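Local coordinates for encapsidation protein (Bacillus phage phi29, PDB 5HD9), which probably hydrolyses ATP through its P-loop ASCE domain to power packaging of the viral DNA, at residues E116-R119 with N125-P128. Residues are numbered along the deposited sequence; the frame is centred on the assembly and turned at random.
Sequences EFIR and NYIP
The carbonyl of Phe117 meets the ring of Tyr126 at its edge, in the ring plane, with O 3.6 Å from CE1. That oxygen also accepts a hydrogen bond from Arg51. Ile118 lies alongside Tyr126, and Ile118 CG2, anti to the backbone N, rests 3.6 Å from Tyr126 OH. Arg119 has the largest share of the contact. Its backbone N donates a hydrogen bond to Tyr126 OH (3.0 Å, 149° at the hydrogen), which ties the far end of the ring to the chain. Arg119 CG sits over the middle of one ring face in a CH-pi contact, 3.7 Å from the Tyr126 centroid, and Arg119 CB covers the CZ side. Bends at chi2 (-64°) and chi3 (-69°) then carry the guanidinium off the ring to Asn125. There Asn125 ND2 lies over one guanidinium face, 3.6 Å from Arg119 NH2, with the two planes nearly perpendicular. Glu116 directly follows strand 109-115, consistent with a Walker B-type strand end in an ASCE ATPase, and Ile118 lies near the probable P-loop without touching it. Both segments belong to the loop joining strand 109-115 to helix 130-141, closed on itself beside Arg51, which follows the parallel neighbouring strand 45-50.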
loop_
_atom_site.group_PDB
_atom_site.type_symbol
_atom_site.label_atom_id
_atom_site.label_comp_id
_atom_site.label_asym_id
_atom_site.label_seq_id
_atom_site.Cartn_x
_atom_site.Cartn_y
_atom_site.Cartn_z
ATOM N N GLU A 116 1.619 7.131 -1.364
ATOM C CA GLU A 116 1.678 8.354 -2.160
ATOM C C GLU A 116 1.339 8.102 -3.631
ATOM O O GLU A 116 2.090 8.495 -4.524
ATOM C CB GLU A 116 3.062 8.991 -2.034
ATOM C CG GLU A 116 3.485 9.227 -0.589
ATOM C CD GLU A 116 4.695 10.133 -0.454
ATOM O OE1 GLU A 116 5.103 10.753 -1.459
ATOM O OE2 GLU A 116 5.240 10.223 0.666
ATOM N N PHE A 117 0.193 7.471 -3.873
ATOM C CA PHE A 117 -0.181 7.037 -5.222
ATOM C C PHE A 117 -0.736 8.162 -6.095
ATOM O O PHE A 117 -0.908 7.987 -7.302
ATOM C CB PHE A 117 -1.209 5.905 -5.146
ATOM C CG PHE A 117 -2.620 6.375 -4.895
ATOM C CD1 PHE A 117 -3.059 6.642 -3.608
ATOM C CD2 PHE A 117 -3.510 6.535 -5.947
ATOM C CE1 PHE A 117 -4.354 7.068 -3.376
ATOM C CE2 PHE A 117 -4.810 6.960 -5.720
ATOM C CZ PHE A 117 -5.230 7.225 -4.432
ATOM N N ILE A 118 -1.029 9.306 -5.487
ATOM C CA ILE A 118 -1.467 10.477 -6.238
ATOM C C ILE A 118 -0.271 11.391 -6.475
ATOM O O ILE A 118 0.414 11.771 -5.523
ATOM C CB ILE A 118 -2.578 11.254 -5.494
ATOM C CG1 ILE A 118 -3.826 10.381 -5.336
ATOM C CG2 ILE A 118 -2.929 12.541 -6.241
ATOM C CD1 ILE A 118 -4.887 10.980 -4.428
ATOM N N ARG A 119 -0.011 11.734 -7.735
ATOM C CA ARG A 119 1.067 12.663 -8.043
ATOM C C ARG A 119 0.698 13.996 -7.413
ATOM O O ARG A 119 -0.130 14.742 -7.938
ATOM C CB ARG A 119 1.291 12.789 -9.547
ATOM C CG ARG A 119 2.119 11.662 -10.141
ATOM C CD ARG A 119 3.547 11.633 -9.592
ATOM N NE ARG A 119 4.349 12.764 -10.046
ATOM C CZ ARG A 119 5.558 13.056 -9.578
ATOM N NH1 ARG A 119 6.109 12.311 -8.627
ATOM N NH2 ARG A 119 6.219 14.101 -10.056
ATOM N N ASN A 125 2.524 13.814 -13.640
ATOM C CA ASN A 125 3.646 13.025 -14.115
ATOM C C ASN A 125 3.458 11.581 -13.659
ATOM O O ASN A 125 4.271 11.028 -12.916
ATOM C CB ASN A 125 4.968 13.609 -13.602
ATOM C CG ASN A 125 6.180 12.798 -14.031
ATOM O OD1 ASN A 125 6.162 12.125 -15.062
ATOM N ND2 ASN A 125 7.241 12.856 -13.231
ATOM N N TYR A 126 2.349 10.990 -14.085
ATOM C CA TYR A 126 2.109 9.572 -13.868
ATOM C C TYR A 126 2.844 8.784 -14.939
ATOM O O TYR A 126 3.196 9.324 -15.989
ATOM C CB TYR A 126 0.613 9.248 -13.910
ATOM C CG TYR A 126 -0.184 9.815 -12.758
ATOM C CD1 TYR A 126 -0.294 9.121 -11.560
ATOM C CD2 TYR A 126 -0.835 11.035 -12.871
ATOM C CE1 TYR A 126 -1.026 9.629 -10.505
ATOM C CE2 TYR A 126 -1.567 11.554 -11.822
ATOM C CZ TYR A 126 -1.661 10.845 -10.641
ATOM O OH TYR A 126 -2.387 11.352 -9.588
ATOM N N ILE A 127 3.075 7.507 -14.673
ATOM C CA ILE A 127 3.671 6.621 -15.661
ATOM C C ILE A 127 2.641 6.370 -16.768
ATOM O O ILE A 127 1.448 6.281 -16.490
ATOM C CB ILE A 127 4.129 5.295 -15.009
ATOM C CG1 ILE A 127 5.261 5.568 -14.014
ATOM C CG2 ILE A 127 4.598 4.296 -16.055
ATOM C CD1 ILE A 127 5.419 4.506 -12.948
ATOM N N PRO A 128 3.088 6.301 -18.033
ATOM C CA PRO A 128 2.119 5.966 -19.087
ATOM C C PRO A 128 1.478 4.596 -18.874
ATOM O O PRO A 128 2.189 3.619 -18.644
ATOM C CB PRO A 128 2.958 5.987 -20.375
ATOM C CG PRO A 128 4.390 6.159 -19.951
ATOM C CD PRO A 128 4.379 6.747 -18.582
#